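Local coordinates for protein 3-deoxy-manno-octulosonate cytidylyltransferase (Escherichia coli, PDB 1GQC) that catalyses the coupling of CTP to the eight-carbon sugar KDO, releasing diphosphate and yielding CMP-KDO, probably for bacterial lipopolysaccharide synthesis, at residues A[76-81]-A[185-190]. Residues are numbered along the deposited sequence; the frame is centred on the assembly and turned at random.
Sequences GTDRLV and NYSQLP. With CMK (cytidine 5'-monophosphate 3-deoxy-beta-D-gulo-oct-2-ulo-pyranosonic acid), chain D.
The backbones come nearest at D78, in the first turn of helix 76-84, and S187, in the loop between helices 180-184 and 193-198, their CA atoms 6.2 Å apart, where the loop makes a type I turn from Y186 to L189. Y186 holds CG anti to its own backbone N (chi1 174°), which carries the ring onto the helix; there the methyl CG2 of T77 sits over one face in a CH-pi contact, 3.4 Å from the ring centroid and 16° off the normal. V81 CG2 adds a looser apolar touch, 4.0 Å from Y186 CB. With an alanine at Y186, the T77 methyl would probably lose its aromatic cover and a gap would open between helix and loop. S187 OG donates to D78 OD1 over 3.0 Å, meeting the carboxylate on its anti side, 16° out of plane. Water 1 gives a second link, donating to S187 OG and to D78 O. The same OD1 takes a salt bridge from R204, whose NH1 also binds Y186 O, while OD2 accepts a bond from S75. On another side of the helix, R79 meets the cytosine of CMK with its guanidinium edge, CMK O2C lying in the plane of that group: NE donates to O2C at 2.7 Å and NH2 to N3C at 3.0 Å. R79 thus binds the cytosine, while the D78 carboxylate, probably ionised given its arginine partner, ties the helix to the loop.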
ATOM      1  N   GLY A  76       5.612 -15.218 -14.186  1.00 19.23           N
ATOM      2  CA  GLY A  76       5.702 -14.816 -15.569  1.00 15.19           C
ATOM      3  C   GLY A  76       6.826 -13.815 -15.721  1.00 13.13           C
ATOM      4  O   GLY A  76       7.615 -13.918 -16.654  1.00 14.39           O
ATOM      5  N   THR A  77       6.916 -12.855 -14.805  1.00 12.68           N
ATOM      6  CA  THR A  77       7.969 -11.849 -14.867  1.00 14.67           C
ATOM      7  C   THR A  77       9.367 -12.464 -14.762  1.00 18.06           C
ATOM      8  O   THR A  77      10.312 -11.982 -15.412  1.00 20.44           O
ATOM      9  CB  THR A  77       7.813 -10.823 -13.764  1.00 14.54           C
ATOM     10  OG1 THR A  77       6.529 -10.201 -13.878  1.00 13.54           O
ATOM     11  CG2 THR A  77       8.899  -9.776 -13.860  1.00 11.14           C
ATOM     12  N   ASP A  78       9.511 -13.508 -13.940  1.00 17.01           N
ATOM     13  CA  ASP A  78      10.802 -14.183 -13.819  1.00 17.38           C
ATOM     14  C   ASP A  78      11.086 -14.823 -15.184  1.00 18.01           C
ATOM     15  O   ASP A  78      12.209 -14.753 -15.696  1.00 18.74           O
ATOM     16  CB  ASP A  78      10.782 -15.272 -12.722  1.00 16.92           C
ATOM     17  CG  ASP A  78      10.806 -14.697 -11.302  1.00 16.77           C
ATOM     18  OD1 ASP A  78      11.748 -13.926 -10.989  1.00 15.02           O
ATOM     19  OD2 ASP A  78       9.889 -15.022 -10.501  1.00 13.72           O
ATOM     20  N   ARG A  79      10.058 -15.421 -15.786  1.00 17.64           N
ATOM     21  CA  ARG A  79      10.217 -16.063 -17.084  1.00 17.10           C
ATOM     22  C   ARG A  79      10.642 -15.055 -18.157  1.00 16.76           C
ATOM     23  O   ARG A  79      11.437 -15.390 -19.033  1.00 16.22           O
ATOM     24  CB  ARG A  79       8.917 -16.760 -17.507  1.00 19.31           C
ATOM     25  CG  ARG A  79       9.036 -17.617 -18.798  1.00 20.82           C
ATOM     26  CD  ARG A  79       7.708 -18.316 -19.190  1.00 21.49           C
ATOM     27  NE  ARG A  79       7.111 -19.068 -18.084  1.00 20.73           N
ATOM     28  CZ  ARG A  79       7.691 -20.102 -17.492  1.00 21.36           C
ATOM     29  NH1 ARG A  79       8.883 -20.519 -17.905  1.00 23.75           N
ATOM     30  NH2 ARG A  79       7.102 -20.695 -16.471  1.00 20.92           N
ATOM     31  N   LEU A  80      10.121 -13.829 -18.094  1.00 14.79           N
ATOM     32  CA  LEU A  80      10.490 -12.805 -19.076  1.00 12.02           C
ATOM     33  C   LEU A  80      11.958 -12.382 -18.952  1.00 12.38           C
ATOM     34  O   LEU A  80      12.573 -11.930 -19.918  1.00 11.51           O
ATOM     35  CB  LEU A  80       9.600 -11.568 -18.926  1.00 12.33           C
ATOM     36  CG  LEU A  80       8.507 -11.360 -19.979  1.00 12.17           C
ATOM     37  CD1 LEU A  80       7.487 -12.475 -19.905  1.00  7.48           C
ATOM     38  CD2 LEU A  80       7.857 -10.018 -19.763  1.00 14.10           C
ATOM     39  N   VAL A  81      12.518 -12.517 -17.754  1.00 12.17           N
ATOM     40  CA  VAL A  81      13.897 -12.138 -17.536  1.00 11.97           C
ATOM     41  C   VAL A  81      14.769 -13.016 -18.425  1.00 13.95           C
ATOM     42  O   VAL A  81      15.695 -12.530 -19.078  1.00 11.45           O
ATOM     43  CB  VAL A  81      14.273 -12.307 -16.030  1.00 13.97           C
ATOM     44  CG1 VAL A  81      15.765 -12.264 -15.842  1.00 11.86           C
ATOM     45  CG2 VAL A  81      13.619 -11.187 -15.206  1.00 16.29           C
ATOM     46  N   ASN A 185      17.415  -7.142 -13.195  1.00 24.79           N
ATOM     47  CA  ASN A 185      17.668  -7.510 -11.814  1.00 27.29           C
ATOM     48  C   ASN A 185      16.406  -7.774 -11.023  1.00 26.77           C
ATOM     49  O   ASN A 185      16.339  -7.499  -9.831  1.00 29.18           O
ATOM     50  CB  ASN A 185      18.549  -6.464 -11.122  1.00 31.02           C
ATOM     51  CG  ASN A 185      18.081  -5.064 -11.359  1.00 33.60           C
ATOM     52  OD1 ASN A 185      18.875  -4.127 -11.324  1.00 33.86           O
ATOM     53  ND2 ASN A 185      16.781  -4.903 -11.596  1.00 36.00           N
ATOM     54  N   TYR A 186      15.408  -8.339 -11.689  1.00 24.84           N
ATOM     55  CA  TYR A 186      14.160  -8.643 -11.028  1.00 23.30           C
ATOM     56  C   TYR A 186      14.302  -9.933 -10.247  1.00 24.14           C
ATOM     57  O   TYR A 186      13.700 -10.113  -9.183  1.00 22.45           O
ATOM     58  CB  TYR A 186      13.045  -8.803 -12.047  1.00 20.51           C
ATOM     59  CG  TYR A 186      11.759  -9.257 -11.421  1.00 17.11           C
ATOM     60  CD1 TYR A 186      10.958  -8.369 -10.713  1.00 17.77           C
ATOM     61  CD2 TYR A 186      11.327 -10.576 -11.551  1.00 17.19           C
ATOM     62  CE1 TYR A 186       9.750  -8.780 -10.159  1.00 17.67           C
ATOM     63  CE2 TYR A 186      10.130 -10.995 -11.000  1.00 17.15           C
ATOM     64  CZ  TYR A 186       9.339 -10.090 -10.307  1.00 17.43           C
ATOM     65  OH  TYR A 186       8.120 -10.483  -9.793  1.00 17.63           O
ATOM     66  N   SER A 187      15.087 -10.849 -10.799  1.00 25.54           N
ATOM     67  CA  SER A 187      15.307 -12.121 -10.141  1.00 26.41           C
ATOM     68  C   SER A 187      16.386 -12.024  -9.061  1.00 26.52           C
ATOM     69  O   SER A 187      16.676 -13.018  -8.394  1.00 27.78           O
ATOM     70  CB  SER A 187      15.644 -13.205 -11.167  1.00 27.02           C
ATOM     71  OG  SER A 187      14.514 -13.467 -11.992  1.00 28.17           O
ATOM     72  N   GLN A 188      16.965 -10.833  -8.878  1.00 25.60           N
ATOM     73  CA  GLN A 188      17.969 -10.628  -7.819  1.00 25.81           C
ATOM     74  C   GLN A 188      17.406  -9.676  -6.758  1.00 25.09           C
ATOM     75  O   GLN A 188      18.148  -9.092  -5.964  1.00 26.16           O
ATOM     76  CB  GLN A 188      19.296 -10.046  -8.361  1.00 23.26           C
ATOM     77  CG  GLN A 188      20.070 -10.972  -9.288  1.00 23.86           C
ATOM     78  CD  GLN A 188      19.353 -11.202 -10.635  1.00 26.62           C
ATOM     79  OE1 GLN A 188      19.159 -10.269 -11.410  1.00 25.46           O
ATOM     80  NE2 GLN A 188      18.962 -12.448 -10.905  1.00 25.89           N
ATOM     81  N   LEU A 189      16.095  -9.492  -6.754  1.00 23.87           N
ATOM     82  CA  LEU A 189      15.500  -8.614  -5.756  1.00 23.85           C
ATOM     83  C   LEU A 189      15.220  -9.427  -4.502  1.00 24.33           C
ATOM     84  O   LEU A 189      14.827 -10.597  -4.588  1.00 24.28           O
ATOM     85  CB  LEU A 189      14.188  -8.006  -6.263  1.00 21.75           C
ATOM     86  CG  LEU A 189      14.229  -7.015  -7.423  1.00 20.24           C
ATOM     87  CD1 LEU A 189      12.804  -6.472  -7.645  1.00 20.68           C
ATOM     88  CD2 LEU A 189      15.198  -5.881  -7.115  1.00 18.49           C
ATOM     89  N   PRO A 190      15.430  -8.829  -3.323  1.00 25.36           N
ATOM     90  CA  PRO A 190      15.175  -9.542  -2.065  1.00 25.99           C
ATOM     91  C   PRO A 190      13.751 -10.101  -1.993  1.00 26.37           C
ATOM     92  O   PRO A 190      12.821  -9.577  -2.630  1.00 25.33           O
ATOM     93  CB  PRO A 190      15.435  -8.476  -0.988  1.00 25.22           C
ATOM     94  CG  PRO A 190      15.246  -7.169  -1.701  1.00 25.50           C
ATOM     95  CD  PRO A 190      15.862  -7.445  -3.066  1.00 26.07           C
TER
HETATM   96  N1C CMK D1244       3.201 -18.037 -15.213  1.00 30.59           N
HETATM   97  C2C CMK D1244       4.443 -18.471 -15.578  1.00 30.49           C
HETATM   98  N3C CMK D1244       5.258 -19.211 -14.619  1.00 31.01           N
HETATM   99  C4C CMK D1244       4.850 -19.480 -13.415  1.00 31.34           C
HETATM  100  C5C CMK D1244       3.491 -18.997 -13.041  1.00 30.22           C
HETATM  101  C6C CMK D1244       2.743 -18.311 -13.933  1.00 30.60           C
HETATM  102  O2C CMK D1244       4.925 -18.274 -16.679  1.00 29.05           O
HETATM  103  N4C CMK D1244       5.582 -20.141 -12.554  1.00 32.81           N
HETATM  104  C1' CMK D1244       2.375 -17.277 -16.171  1.00 30.41           C
HETATM  105  C2' CMK D1244       0.930 -17.799 -16.348  1.00 30.16           C
HETATM  106  O2' CMK D1244       0.922 -18.936 -17.231  1.00 32.32           O
HETATM  107  C3' CMK D1244       0.176 -16.574 -16.883  1.00 30.21           C
HETATM  108  C4' CMK D1244       0.997 -15.391 -16.317  1.00 29.36           C
HETATM  109  O4' CMK D1244       2.194 -15.928 -15.769  1.00 29.94           O
HETATM  110  O3' CMK D1244       0.214 -16.504 -18.330  1.00 30.89           O
HETATM  111  C5' CMK D1244       0.305 -14.580 -15.205  1.00 26.83           C
HETATM  112  O5' CMK D1244      -0.235 -15.397 -14.179  1.00 23.62           O
HETATM  113  PA  CMK D1244      -1.652 -15.438 -13.454  1.00 21.99           P
HETATM  114  O1A CMK D1244      -2.766 -15.877 -14.357  1.00 23.89           O
HETATM  115  O2A CMK D1244      -1.573 -16.388 -12.302  1.00 22.20           O
HETATM  116  O6  CMK D1244      -1.953 -11.839 -11.963  1.00 16.04           O
HETATM  117  C2  CMK D1244      -1.669 -13.249 -11.731  1.00 17.58           C
HETATM  118  O2  CMK D1244      -2.005 -13.989 -12.903  1.00 20.02           O
HETATM  119  C3  CMK D1244      -0.161 -13.448 -11.346  1.00 16.19           C
HETATM  120  C4  CMK D1244       0.178 -12.562 -10.114  1.00 16.65           C
HETATM  121  O4  CMK D1244       1.552 -12.764  -9.769  1.00 19.79           O
HETATM  122  C5  CMK D1244      -0.119 -11.055 -10.479  1.00 16.47           C
HETATM  123  C6  CMK D1244      -1.647 -10.942 -10.843  1.00 16.14           C
HETATM  124  C7  CMK D1244      -2.034  -9.492 -11.225  1.00 16.58           C
HETATM  125  C1  CMK D1244      -2.672 -13.841 -10.702  1.00 17.15           C
HETATM  126  O1X CMK D1244      -3.950 -13.765 -11.033  1.00 14.82           O
HETATM  127  O1Y CMK D1244      -2.344 -14.366  -9.655  1.00 18.47           O
HETATM  128  O5  CMK D1244       0.675 -10.631 -11.613  1.00 16.91           O
HETATM  129  C8  CMK D1244      -3.351  -9.441 -12.072  1.00 16.34           C
HETATM  130  O8  CMK D1244      -4.350 -10.242 -11.432  1.00 18.35           O
HETATM  131  O7  CMK D1244      -2.217  -8.744 -10.012  1.00 16.65           O
HETATM  132  O   HOH W   1      14.456 -15.341 -14.334  1.00 20.52           O